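Local coordinates for protein lactaldehyde dehydrogenase (Escherichia coli, PDB 2IMP) that oxidises L-lactaldehyde irreversibly to L-lactate with NAD+ in fucose and rhamnose breakdown, and also works well on glycolaldehyde and L-glyceraldehyde, at residues V16-D21 against R37-Q42; A69-K74 against G196-V201; A264-A269 against Y298-N303. All coordinates share one frame; numbering follows the deposited sequence.

Contact 1. Residues V16-D21 against R37-Q42; sequences VTWRGD and RIPDGQ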
ATOM      1  N   VAL A  16      21.401  15.779 -34.386  1.00 22.90           N
ATOM      2  CA  VAL A  16      21.058  16.598 -35.535  1.00 24.35           C
ATOM      3  C   VAL A  16      21.771  17.958 -35.561  1.00 24.92           C
ATOM      4  O   VAL A  16      21.567  18.792 -34.678  1.00 25.39           O
ATOM      5  CB  VAL A  16      19.530  16.840 -35.608  1.00 24.89           C
ATOM      6  CG1 VAL A  16      19.190  17.680 -36.835  1.00 27.06           C
ATOM      7  CG2 VAL A  16      18.798  15.512 -35.668  1.00 26.27           C
ATOM      8  N   THR A  17      22.609  18.161 -36.571  1.00 26.49           N
ATOM      9  CA  THR A  17      23.336  19.416 -36.698  1.00 28.98           C
ATOM     10  C   THR A  17      22.431  20.640 -36.924  1.00 30.33           C
ATOM     11  O   THR A  17      21.598  20.654 -37.827  1.00 32.72           O
ATOM     12  CB  THR A  17      24.376  19.356 -37.847  1.00 29.77           C
ATOM     13  OG1 THR A  17      25.399  18.405 -37.520  1.00 29.12           O
ATOM     14  CG2 THR A  17      25.017  20.725 -38.061  1.00 29.35           C
ATOM     15  N   TRP A  18      22.619  21.650 -36.088  1.00 32.44           N
ATOM     16  CA  TRP A  18      21.851  22.884 -36.156  1.00 36.33           C
ATOM     17  C   TRP A  18      22.096  23.713 -37.436  1.00 39.55           C
ATOM     18  O   TRP A  18      23.231  24.082 -37.737  1.00 40.94           O
ATOM     19  CB  TRP A  18      22.181  23.731 -34.933  1.00 34.11           C
ATOM     20  CG  TRP A  18      21.509  25.061 -34.882  1.00 33.72           C
ATOM     21  CD1 TRP A  18      22.120  26.282 -34.835  1.00 32.22           C
ATOM     22  CD2 TRP A  18      20.102  25.309 -34.758  1.00 31.50           C
ATOM     23  NE1 TRP A  18      21.183  27.274 -34.681  1.00 32.49           N
ATOM     24  CE2 TRP A  18      19.942  26.709 -34.636  1.00 31.88           C
ATOM     25  CE3 TRP A  18      18.971  24.488 -34.743  1.00 30.06           C
ATOM     26  CZ2 TRP A  18      18.683  27.303 -34.486  1.00 29.14           C
ATOM     27  CZ3 TRP A  18      17.722  25.079 -34.595  1.00 29.97           C
ATOM     28  CH2 TRP A  18      17.589  26.476 -34.474  1.00 31.63           C
ATOM     29  N   ARG A  19      21.026  24.000 -38.170  1.00 43.29           N
ATOM     30  CA  ARG A  19      21.138  24.777 -39.398  1.00 46.81           C
ATOM     31  C   ARG A  19      20.819  26.279 -39.238  1.00 47.99           C
ATOM     32  O   ARG A  19      20.980  27.060 -40.178  1.00 49.47           O
ATOM     33  CB  ARG A  19      20.242  24.176 -40.487  1.00 47.53           C
ATOM     34  CG  ARG A  19      20.609  22.747 -40.862  1.00 50.29           C
ATOM     35  CD  ARG A  19      22.094  22.633 -41.194  1.00 51.67           C
ATOM     36  NE  ARG A  19      22.494  21.260 -41.487  1.00 52.96           N
ATOM     37  CZ  ARG A  19      23.755  20.874 -41.664  1.00 53.22           C
ATOM     38  NH1 ARG A  19      24.739  21.760 -41.577  1.00 52.35           N
ATOM     39  NH2 ARG A  19      24.032  19.603 -41.926  1.00 53.10           N
ATOM     40  N   GLY A  20      20.370  26.664 -38.048  1.00 48.73           N
ATOM     41  CA  GLY A  20      20.054  28.059 -37.804  1.00 48.63           C
ATOM     42  C   GLY A  20      21.315  28.900 -37.758  1.00 49.31           C
ATOM     43  O   GLY A  20      22.427  28.369 -37.710  1.00 49.16           O
ATOM     44  N   ASP A  21      21.143  30.218 -37.777  1.00 49.56           N
ATOM     45  CA  ASP A  21      22.275  31.138 -37.736  1.00 48.95           C
ATOM     46  C   ASP A  21      22.587  31.677 -36.333  1.00 47.09           C
ATOM     47  O   ASP A  21      23.673  32.202 -36.084  1.00 47.47           O
ATOM     48  CB  ASP A  21      22.023  32.321 -38.674  1.00 51.51           C
ATOM     49  CG  ASP A  21      22.028  31.920 -40.135  1.00 53.89           C
ATOM     50  OD1 ASP A  21      21.648  32.760 -40.979  1.00 55.38           O
ATOM     51  OD2 ASP A  21      22.421  30.770 -40.439  1.00 54.27           O
ATOM     52  N   ARG A  37      29.102  26.333 -27.410  1.00 21.19           N
ATOM     53  CA  ARG A  37      27.965  27.015 -27.988  1.00 22.55           C
ATOM     54  C   ARG A  37      26.809  26.061 -28.339  1.00 22.80           C
ATOM     55  O   ARG A  37      27.027  24.955 -28.839  1.00 22.41           O
ATOM     56  CB  ARG A  37      28.390  27.789 -29.241  1.00 26.78           C
ATOM     57  CG  ARG A  37      29.155  29.083 -28.951  1.00 31.47           C
ATOM     58  CD  ARG A  37      29.296  29.936 -30.207  1.00 34.70           C
ATOM     59  NE  ARG A  37      30.370  29.467 -31.076  1.00 39.27           N
ATOM     60  CZ  ARG A  37      31.647  29.814 -30.932  1.00 40.91           C
ATOM     61  NH1 ARG A  37      32.006  30.639 -29.958  1.00 40.99           N
ATOM     62  NH2 ARG A  37      32.566  29.330 -31.757  1.00 42.89           N
ATOM     63  N   ILE A  38      25.588  26.489 -28.049  1.00 21.34           N
ATOM     64  CA  ILE A  38      24.428  25.677 -28.360  1.00 20.72           C
ATOM     65  C   ILE A  38      23.437  26.406 -29.260  1.00 21.31           C
ATOM     66  O   ILE A  38      23.364  27.636 -29.257  1.00 20.81           O
ATOM     67  CB  ILE A  38      23.672  25.228 -27.085  1.00 19.38           C
ATOM     68  CG1 ILE A  38      23.242  26.453 -26.279  1.00 17.65           C
ATOM     69  CG2 ILE A  38      24.545  24.296 -26.265  1.00 18.87           C
ATOM     70  CD1 ILE A  38      22.279  26.132 -25.151  1.00 20.46           C
ATOM     71  N   PRO A  39      22.670  25.651 -30.046  1.00 21.03           N
ATOM     72  CA  PRO A  39      21.709  26.309 -30.921  1.00 22.42           C
ATOM     73  C   PRO A  39      20.645  27.117 -30.177  1.00 23.83           C
ATOM     74  O   PRO A  39      20.197  26.737 -29.092  1.00 23.69           O
ATOM     75  CB  PRO A  39      21.108  25.147 -31.717  1.00 22.06           C
ATOM     76  CG  PRO A  39      21.366  23.947 -30.872  1.00 23.65           C
ATOM     77  CD  PRO A  39      22.728  24.208 -30.315  1.00 22.42           C
ATOM     78  N   ASP A  40      20.286  28.259 -30.753  1.00 23.56           N
ATOM     79  CA  ASP A  40      19.230  29.074 -30.188  1.00 24.34           C
ATOM     80  C   ASP A  40      17.892  28.468 -30.652  1.00 23.66           C
ATOM     81  O   ASP A  40      17.124  29.076 -31.399  1.00 22.61           O
ATOM     82  CB  ASP A  40      19.371  30.531 -30.655  1.00 25.86           C
ATOM     83  CG  ASP A  40      18.377  31.465 -29.979  1.00 28.83           C
ATOM     84  OD1 ASP A  40      17.987  31.193 -28.827  1.00 30.04           O
ATOM     85  OD2 ASP A  40      17.994  32.485 -30.592  1.00 32.33           O
ATOM     86  N   GLY A  41      17.692  27.224 -30.221  1.00 21.65           N
ATOM     87  CA  GLY A  41      16.516  26.450 -30.565  1.00 20.58           C
ATOM     88  C   GLY A  41      15.200  27.185 -30.582  1.00 19.31           C
ATOM     89  O   GLY A  41      15.013  28.192 -29.903  1.00 20.20           O
ATOM     90  N   GLN A  42      14.281  26.666 -31.380  1.00 19.20           N
ATOM     91  CA  GLN A  42      12.956  27.246 -31.506  1.00 20.67           C
ATOM     92  C   GLN A  42      11.857  26.186 -31.342  1.00 20.29           C
ATOM     93  O   GLN A  42      12.144  24.987 -31.340  1.00 20.75           O
ATOM     94  CB  GLN A  42      12.819  27.931 -32.875  1.00 21.04           C
ATOM     95  CG  GLN A  42      13.850  29.037 -33.132  1.00 21.91           C
ATOM     96  CD  GLN A  42      13.646  30.249 -32.238  1.00 23.77           C
ATOM     97  OE1 GLN A  42      12.553  30.806 -32.179  1.00 26.06           O
ATOM     98  NE2 GLN A  42      14.703  30.668 -31.545  1.00 24.30           N
TER
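Trp18 lays one face of its indole over the pyrrolidine of Pro39, and these two residues carry most of the surface buried between the segments. CB of Pro39 is the atom that meets the ring face, modelled too close for its exact spacing to be trusted, while CG of Pro39 leans on the aliphatic start of the side chain, 4.1 Å from CB of Trp18. The indole reaches the proline because CG of Trp18 stands anti to its own backbone N (chi1 178°), which carries the ring out of the loop and across the end of strand 34-39. Farther along the ring, the six-membered part runs on past Asp40 and Gly41: CZ2 of Trp18 lies 3.9 Å from the carbonyl O of Asp40, and CH2 of Trp18 is 4.1 Å from CA of Gly41, both approaches oblique. That same Asp40 carbonyl accepts a nearly straight hydrogen bond from Gln42, NE2 of Gln42 to O of Asp40 being 2.9 Å with an N-H...O angle of 167°, so the backbone just beyond the strand is tied down beside the indole. On the other face of the ring the chain doubles back, and Gly20 N lies 3.4 Å above the plane; a CB on Gly20 would run into CZ2 of Trp18. The indole is further fixed by a hydrogen bond from its NE1 to the carbonyl of Ala22 and by an edge-to-face meeting with Trp23. Asp40, centre of an inverse gamma turn, salt-bridges through OD1 to Arg208. The contact belongs to the small N-terminal mixed sheet of this aldehyde dehydrogenase: a loop tryptophan lies on the proline that ends strand 34-39, where the chain passes on to helix 43-62.

Contact 2. Residues A69-K74 against G196-V201; sequences ASWLRK and GLPRGV. With SO4 (sulfate ion), chain C.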
ATOM      1  N   ALA A  69      13.952  -1.252 -17.645  1.00 10.24           N
ATOM      2  CA  ALA A  69      14.914  -1.145 -16.564  1.00 10.96           C
ATOM      3  C   ALA A  69      16.329  -1.507 -17.068  1.00 12.00           C
ATOM      4  O   ALA A  69      17.320  -0.855 -16.728  1.00 11.74           O
ATOM      5  CB  ALA A  69      14.521  -2.070 -15.421  1.00 10.25           C
ATOM      6  N   SER A  70      16.394  -2.558 -17.878  1.00 13.73           N
ATOM      7  CA  SER A  70      17.659  -2.985 -18.452  1.00 16.30           C
ATOM      8  C   SER A  70      18.314  -1.833 -19.252  1.00 14.68           C
ATOM      9  O   SER A  70      19.516  -1.597 -19.158  1.00 15.38           O
ATOM     10  CB  SER A  70      17.437  -4.202 -19.355  1.00 17.83           C
ATOM     11  OG  SER A  70      18.668  -4.707 -19.831  1.00 22.95           O
ATOM     12  N   TRP A  71      17.496  -1.122 -20.024  1.00 14.92           N
ATOM     13  CA  TRP A  71      17.987   0.021 -20.780  1.00 13.99           C
ATOM     14  C   TRP A  71      18.533   1.123 -19.850  1.00 14.53           C
ATOM     15  O   TRP A  71      19.587   1.712 -20.115  1.00 12.53           O
ATOM     16  CB  TRP A  71      16.878   0.600 -21.669  1.00 14.62           C
ATOM     17  CG  TRP A  71      16.685  -0.167 -22.945  1.00 15.35           C
ATOM     18  CD1 TRP A  71      15.577  -0.867 -23.332  1.00 14.99           C
ATOM     19  CD2 TRP A  71      17.646  -0.326 -23.995  1.00 14.95           C
ATOM     20  NE1 TRP A  71      15.789  -1.451 -24.559  1.00 13.93           N
ATOM     21  CE2 TRP A  71      17.049  -1.136 -24.987  1.00 15.73           C
ATOM     22  CE3 TRP A  71      18.953   0.138 -24.189  1.00 15.98           C
ATOM     23  CZ2 TRP A  71      17.721  -1.492 -26.161  1.00 16.78           C
ATOM     24  CZ3 TRP A  71      19.620  -0.217 -25.357  1.00 15.81           C
ATOM     25  CH2 TRP A  71      19.001  -1.024 -26.327  1.00 16.30           C
ATOM     26  N   LEU A  72      17.803   1.382 -18.766  1.00 11.58           N
ATOM     27  CA  LEU A  72      18.230   2.376 -17.791  1.00 11.57           C
ATOM     28  C   LEU A  72      19.570   1.996 -17.136  1.00 10.86           C
ATOM     29  O   LEU A  72      20.432   2.843 -16.938  1.00 12.14           O
ATOM     30  CB  LEU A  72      17.161   2.564 -16.708  1.00  9.19           C
ATOM     31  CG  LEU A  72      15.869   3.287 -17.100  1.00  9.10           C
ATOM     32  CD1 LEU A  72      14.910   3.287 -15.911  1.00  9.31           C
ATOM     33  CD2 LEU A  72      16.186   4.719 -17.526  1.00  7.47           C
ATOM     34  N   ARG A  73      19.732   0.717 -16.814  1.00 11.29           N
ATOM     35  CA  ARG A  73      20.985   0.251 -16.222  1.00 11.70           C
ATOM     36  C   ARG A  73      22.191   0.428 -17.163  1.00 11.77           C
ATOM     37  O   ARG A  73      23.308   0.669 -16.713  1.00 12.60           O
ATOM     38  CB  ARG A  73      20.861  -1.214 -15.799  1.00 13.32           C
ATOM     39  CG  ARG A  73      20.174  -1.369 -14.460  1.00 19.06           C
ATOM     40  CD  ARG A  73      19.661  -2.772 -14.217  1.00 23.39           C
ATOM     41  NE  ARG A  73      18.940  -2.810 -12.947  1.00 29.59           N
ATOM     42  CZ  ARG A  73      17.968  -3.668 -12.653  1.00 31.53           C
ATOM     43  NH1 ARG A  73      17.583  -4.581 -13.540  1.00 30.47           N
ATOM     44  NH2 ARG A  73      17.372  -3.602 -11.465  1.00 29.34           N
ATOM     45  N   LYS A  74      21.950   0.294 -18.463  1.00 11.76           N
ATOM     46  CA  LYS A  74      23.012   0.501 -19.431  1.00 12.83           C
ATOM     47  C   LYS A  74      23.457   1.963 -19.427  1.00 13.75           C
ATOM     48  O   LYS A  74      24.640   2.264 -19.586  1.00 14.23           O
ATOM     49  CB  LYS A  74      22.545   0.113 -20.836  1.00 13.19           C
ATOM     50  CG  LYS A  74      22.342  -1.380 -21.004  1.00 17.24           C
ATOM     51  CD  LYS A  74      21.822  -1.725 -22.380  1.00 20.62           C
ATOM     52  CE  LYS A  74      21.625  -3.226 -22.511  1.00 23.67           C
ATOM     53  NZ  LYS A  74      21.020  -3.571 -23.833  1.00 31.00           N
ATOM     54  N   GLY A 196      22.559   2.587 -27.573  1.00 16.83           N
ATOM     55  CA  GLY A 196      21.483   2.222 -28.473  1.00 16.63           C
ATOM     56  C   GLY A 196      20.041   2.297 -28.011  1.00 16.95           C
ATOM     57  O   GLY A 196      19.195   1.589 -28.566  1.00 16.14           O
ATOM     58  N   LEU A 197      19.738   3.122 -27.010  1.00 15.13           N
ATOM     59  CA  LEU A 197      18.353   3.245 -26.564  1.00 12.98           C
ATOM     60  C   LEU A 197      17.390   3.440 -27.764  1.00 13.34           C
ATOM     61  O   LEU A 197      17.661   4.252 -28.649  1.00 12.66           O
ATOM     62  CB  LEU A 197      18.201   4.437 -25.613  1.00 12.52           C
ATOM     63  CG  LEU A 197      16.847   4.569 -24.901  1.00 13.00           C
ATOM     64  CD1 LEU A 197      16.721   3.459 -23.860  1.00  9.17           C
ATOM     65  CD2 LEU A 197      16.726   5.940 -24.224  1.00 11.78           C
ATOM     66  N   PRO A 198      16.274   2.693 -27.804  1.00 13.41           N
ATOM     67  CA  PRO A 198      15.338   2.846 -28.924  1.00 14.17           C
ATOM     68  C   PRO A 198      15.083   4.334 -29.266  1.00 14.68           C
ATOM     69  O   PRO A 198      14.823   5.154 -28.379  1.00 12.92           O
ATOM     70  CB  PRO A 198      14.079   2.144 -28.423  1.00 13.69           C
ATOM     71  CG  PRO A 198      14.646   1.039 -27.577  1.00 14.89           C
ATOM     72  CD  PRO A 198      15.752   1.747 -26.804  1.00 12.42           C
ATOM     73  N   ARG A 199      15.170   4.650 -30.553  1.00 12.38           N
ATOM     74  CA  ARG A 199      14.967   6.008 -31.040  1.00 13.48           C
ATOM     75  C   ARG A 199      13.656   6.666 -30.559  1.00 12.29           C
ATOM     76  O   ARG A 199      12.606   6.023 -30.521  1.00 12.67           O
ATOM     77  CB  ARG A 199      14.992   6.014 -32.575  1.00 11.96           C
ATOM     78  CG  ARG A 199      13.895   5.150 -33.191  1.00 14.78           C
ATOM     79  CD  ARG A 199      14.033   5.023 -34.701  1.00 15.21           C
ATOM     80  NE  ARG A 199      13.646   6.242 -35.407  1.00 14.36           N
ATOM     81  CZ  ARG A 199      13.762   6.403 -36.721  1.00 14.48           C
ATOM     82  NH1 ARG A 199      14.257   5.422 -37.464  1.00 13.32           N
ATOM     83  NH2 ARG A 199      13.375   7.537 -37.294  1.00 11.86           N
ATOM     84  N   GLY A 200      13.742   7.944 -30.204  1.00 13.25           N
ATOM     85  CA  GLY A 200      12.568   8.670 -29.758  1.00 12.44           C
ATOM     86  C   GLY A 200      12.260   8.605 -28.274  1.00 12.68           C
ATOM     87  O   GLY A 200      11.566   9.481 -27.762  1.00 11.72           O
ATOM     88  N   VAL A 201      12.760   7.585 -27.578  1.00 11.29           N
ATOM     89  CA  VAL A 201      12.488   7.464 -26.147  1.00 11.37           C
ATOM     90  C   VAL A 201      13.113   8.601 -25.311  1.00 13.67           C
ATOM     91  O   VAL A 201      12.481   9.131 -24.393  1.00 14.02           O
ATOM     92  CB  VAL A 201      12.952   6.091 -25.608  1.00 10.20           C
ATOM     93  CG1 VAL A 201      12.741   6.012 -24.094  1.00  5.13           C
ATOM     94  CG2 VAL A 201      12.166   4.988 -26.304  1.00  7.46           C
TER
HETATM   95  S   SO4 C 510      19.937  -6.153 -16.750  1.00 71.46           S
HETATM   96  O1  SO4 C 510      20.680  -4.955 -16.310  1.00 71.34           O
HETATM   97  O2  SO4 C 510      18.491  -5.936 -16.550  1.00 72.01           O
HETATM   98  O3  SO4 C 510      20.203  -6.402 -18.180  1.00 72.18           O
HETATM   99  O4  SO4 C 510      20.375  -7.318 -15.958  1.00 72.08           O
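With CG beside the backbone N (chi1 -80°), Trp71 swings its indole off helix 65-81 and against the loop that follows helix 183-195, while Leu197, its CG anti to the backbone N (chi1 -171°), brings CD1 up beside CB and CG of Trp71. The loop opens with a Schellman motif at Gly196 and goes on into a type II beta turn from Pro198 to Val201, just ahead of strand 202-204. One face of the indole takes both hydrophobic partners. CD of Pro198 stands over the five-membered ring, 3.9 Å from its centroid, and CA of Leu197 lies over the six-membered ring, both as CH-pi contacts. CD1 of Leu197 packs 3.6 Å from CB of Trp71, and the Gly196 carbonyl comes in obliquely, its O 3.4 Å from CH2 of Trp71. Over the opposite face lies NZ of Lys74, offset toward the rim. Trp60 of helix 43-62 also meets the indole and touches Leu197 and Pro198. NH2 of Arg73 salt-bridges to Glu117 of a neighbouring subunit, while its NH1 bonds weakly to O2 of a sulfate, probably from the crystallisation liquor, whose O3 accepts from OG of Ser70 at 2.8 Å.

Contact 3. Residues A264-A269 against Y298-N303; sequences ADLELA and YDQFVN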
ATOM      1  N   ALA A 264      20.454  22.630  22.039  1.00 41.62           N
ATOM      2  CA  ALA A 264      20.973  22.008  20.835  1.00 42.88           C
ATOM      3  C   ALA A 264      22.490  21.788  20.806  1.00 43.91           C
ATOM      4  O   ALA A 264      23.259  22.615  21.293  1.00 44.73           O
ATOM      5  CB  ALA A 264      20.566  22.827  19.621  1.00 42.53           C
ATOM      6  N   ASP A 265      22.899  20.660  20.235  1.00 43.39           N
ATOM      7  CA  ASP A 265      24.311  20.363  20.095  1.00 44.14           C
ATOM      8  C   ASP A 265      24.987  21.437  19.219  1.00 44.52           C
ATOM      9  O   ASP A 265      25.035  21.307  17.997  1.00 44.11           O
ATOM     10  CB  ASP A 265      24.485  18.983  19.451  1.00 44.78           C
ATOM     11  CG  ASP A 265      25.935  18.536  19.396  1.00 45.38           C
ATOM     12  OD1 ASP A 265      26.772  19.263  18.821  1.00 44.55           O
ATOM     13  OD2 ASP A 265      26.235  17.445  19.927  1.00 46.51           O
ATOM     14  N   LEU A 266      25.467  22.501  19.859  1.00 45.32           N
ATOM     15  CA  LEU A 266      26.110  23.601  19.154  1.00 45.43           C
ATOM     16  C   LEU A 266      27.082  23.180  18.036  1.00 45.16           C
ATOM     17  O   LEU A 266      27.018  23.700  16.923  1.00 45.72           O
ATOM     18  CB  LEU A 266      26.840  24.510  20.150  1.00 46.80           C
ATOM     19  CG  LEU A 266      27.552  25.730  19.556  1.00 48.32           C
ATOM     20  CD1 LEU A 266      26.590  26.526  18.683  1.00 48.80           C
ATOM     21  CD2 LEU A 266      28.092  26.601  20.684  1.00 50.16           C
ATOM     22  N   GLU A 267      27.976  22.248  18.344  1.00 45.21           N
ATOM     23  CA  GLU A 267      28.931  21.775  17.352  1.00 45.56           C
ATOM     24  C   GLU A 267      28.244  21.181  16.107  1.00 42.74           C
ATOM     25  O   GLU A 267      28.561  21.536  14.973  1.00 42.48           O
ATOM     26  CB  GLU A 267      29.856  20.726  17.974  1.00 49.01           C
ATOM     27  CG  GLU A 267      30.525  21.183  19.259  1.00 54.01           C
ATOM     28  CD  GLU A 267      31.530  20.175  19.783  1.00 57.89           C
ATOM     29  OE1 GLU A 267      31.150  18.998  19.976  1.00 59.28           O
ATOM     30  OE2 GLU A 267      32.700  20.562  20.005  1.00 59.51           O
ATOM     31  N   LEU A 268      27.299  20.281  16.350  1.00 40.54           N
ATOM     32  CA  LEU A 268      26.547  19.645  15.280  1.00 39.03           C
ATOM     33  C   LEU A 268      25.786  20.674  14.410  1.00 38.60           C
ATOM     34  O   LEU A 268      25.900  20.676  13.183  1.00 38.59           O
ATOM     35  CB  LEU A 268      25.569  18.633  15.893  1.00 38.92           C
ATOM     36  CG  LEU A 268      24.740  17.693  15.009  1.00 39.13           C
ATOM     37  CD1 LEU A 268      24.089  16.634  15.889  1.00 38.45           C
ATOM     38  CD2 LEU A 268      23.682  18.466  14.240  1.00 38.77           C
ATOM     39  N   ALA A 269      25.033  21.548  15.069  1.00 38.35           N
ATOM     40  CA  ALA A 269      24.270  22.577  14.376  1.00 37.25           C
ATOM     41  C   ALA A 269      25.118  23.449  13.432  1.00 36.33           C
ATOM     42  O   ALA A 269      24.784  23.607  12.260  1.00 35.30           O
ATOM     43  CB  ALA A 269      23.550  23.460  15.392  1.00 37.25           C
ATOM     44  N   TYR A 298      22.246  32.030  21.615  1.00 36.81           N
ATOM     45  CA  TYR A 298      22.578  32.968  20.548  1.00 36.56           C
ATOM     46  C   TYR A 298      24.079  33.319  20.428  1.00 38.25           C
ATOM     47  O   TYR A 298      24.733  32.947  19.453  1.00 38.17           O
ATOM     48  CB  TYR A 298      21.780  34.261  20.725  1.00 35.55           C
ATOM     49  CG  TYR A 298      21.884  35.206  19.548  1.00 34.87           C
ATOM     50  CD1 TYR A 298      21.032  35.082  18.449  1.00 35.54           C
ATOM     51  CD2 TYR A 298      22.845  36.211  19.522  1.00 35.29           C
ATOM     52  CE1 TYR A 298      21.137  35.942  17.354  1.00 34.73           C
ATOM     53  CE2 TYR A 298      22.960  37.073  18.433  1.00 34.95           C
ATOM     54  CZ  TYR A 298      22.104  36.933  17.354  1.00 34.52           C
ATOM     55  OH  TYR A 298      22.223  37.788  16.284  1.00 35.45           O
ATOM     56  N   ASP A 299      24.600  34.036  21.423  1.00 40.03           N
ATOM     57  CA  ASP A 299      26.002  34.441  21.426  1.00 39.68           C
ATOM     58  C   ASP A 299      27.000  33.324  21.076  1.00 37.92           C
ATOM     59  O   ASP A 299      27.858  33.501  20.216  1.00 36.79           O
ATOM     60  CB  ASP A 299      26.363  35.052  22.777  1.00 42.77           C
ATOM     61  CG  ASP A 299      25.704  36.394  22.994  1.00 44.92           C
ATOM     62  OD1 ASP A 299      25.866  37.284  22.126  1.00 46.62           O
ATOM     63  OD2 ASP A 299      25.029  36.561  24.029  1.00 47.03           O
ATOM     64  N   GLN A 300      26.893  32.190  21.755  1.00 38.23           N
ATOM     65  CA  GLN A 300      27.772  31.074  21.454  1.00 39.19           C
ATOM     66  C   GLN A 300      27.656  30.625  19.980  1.00 38.90           C
ATOM     67  O   GLN A 300      28.657  30.509  19.272  1.00 38.22           O
ATOM     68  CB  GLN A 300      27.447  29.882  22.353  1.00 40.80           C
ATOM     69  CG  GLN A 300      28.032  29.938  23.748  1.00 43.40           C
ATOM     70  CD  GLN A 300      27.629  28.731  24.575  1.00 45.68           C
ATOM     71  OE1 GLN A 300      26.466  28.585  24.953  1.00 46.95           O
ATOM     72  NE2 GLN A 300      28.586  27.848  24.845  1.00 46.29           N
ATOM     73  N   PHE A 301      26.420  30.390  19.542  1.00 37.91           N
ATOM     74  CA  PHE A 301      26.161  29.955  18.175  1.00 36.49           C
ATOM     75  C   PHE A 301      26.695  30.914  17.091  1.00 35.95           C
ATOM     76  O   PHE A 301      27.409  30.492  16.183  1.00 36.23           O
ATOM     77  CB  PHE A 301      24.658  29.743  17.954  1.00 36.07           C
ATOM     78  CG  PHE A 301      24.324  29.237  16.577  1.00 34.82           C
ATOM     79  CD1 PHE A 301      24.514  27.899  16.249  1.00 34.34           C
ATOM     80  CD2 PHE A 301      23.869  30.106  15.594  1.00 33.34           C
ATOM     81  CE1 PHE A 301      24.269  27.439  14.958  1.00 34.37           C
ATOM     82  CE2 PHE A 301      23.623  29.655  14.301  1.00 34.86           C
ATOM     83  CZ  PHE A 301      23.821  28.320  13.985  1.00 33.86           C
ATOM     84  N   VAL A 302      26.339  32.192  17.195  1.00 36.77           N
ATOM     85  CA  VAL A 302      26.793  33.175  16.218  1.00 39.09           C
ATOM     86  C   VAL A 302      28.327  33.245  16.072  1.00 40.42           C
ATOM     87  O   VAL A 302      28.844  33.421  14.968  1.00 41.19           O
ATOM     88  CB  VAL A 302      26.258  34.582  16.553  1.00 40.33           C
ATOM     89  CG1 VAL A 302      26.740  35.583  15.512  1.00 39.73           C
ATOM     90  CG2 VAL A 302      24.735  34.559  16.594  1.00 41.24           C
ATOM     91  N   ASN A 303      29.039  33.109  17.189  1.00 42.88           N
ATOM     92  CA  ASN A 303      30.497  33.128  17.155  1.00 44.41           C
ATOM     93  C   ASN A 303      31.091  31.912  16.415  1.00 43.32           C
ATOM     94  O   ASN A 303      31.900  32.068  15.501  1.00 42.43           O
ATOM     95  CB  ASN A 303      31.065  33.196  18.578  1.00 47.63           C
ATOM     96  CG  ASN A 303      31.016  34.600  19.156  1.00 51.95           C
ATOM     97  OD1 ASN A 303      31.616  35.531  18.608  1.00 54.33           O
ATOM     98  ND2 ASN A 303      30.302  34.763  20.267  1.00 52.45           N
TER
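Helix 266-274, on the beta-alpha-beta crossover between parallel strands 257-260 and 290-294, packs here against helix 298-310, which follows the second strand; its N-terminal turn meets the first turns of that helix through Leu266 and Phe301. The two methyls of Leu266 divide the work. CD1 comes at the edge of the Phe301 ring, near its plane, 3.5 Å from CD1 of Phe301 and equally close to CA of the same residue; CD2 rests 3.7 Å from CB of Gln300. With chi1 at -179°, CG of Leu266 lies opposite the backbone N, which sends the fork across to the second helix. One turn on, CB of Ala269 lies 4.1 Å from CE1 of Phe301, an oblique approach, and Val270 and Ile273 of the same helix also touch the ring, as do Val291 and Val293 of strand 290-294. Replacing Leu266 with an alanine would probably open a gap at the edge of the Phe301 ring and take away the methyl that packs on Gln300 CB. The start of helix 266-274 is fixed by its N-cap: OD1 of Asp265 accepts from N of Leu268 at 2.7 Å, on the anti side of the carboxylate and 35° out of its plane.

How the contacts relate
Contacts 1 and 2 are neighbours in the cofactor-binding half of the subunit, their centres 25 Å apart and their nearest atoms about 10 Å apart. Contact 3 lies across the centre of the chain from both, 52 Å from contact 1 and 49 Å from contact 2 between centres. Contact 1 comes nearest the cofactor: the side chain of Asp40 is about 8 Å from that of Glu179, which binds NAD+, and about 9 Å from the bound NADH. Contacts 2 and 3 lie away from the annotated sites. Helix 43-62 connects the first two, starting just after Gln42 and carrying Trp60 to the Trp71 site.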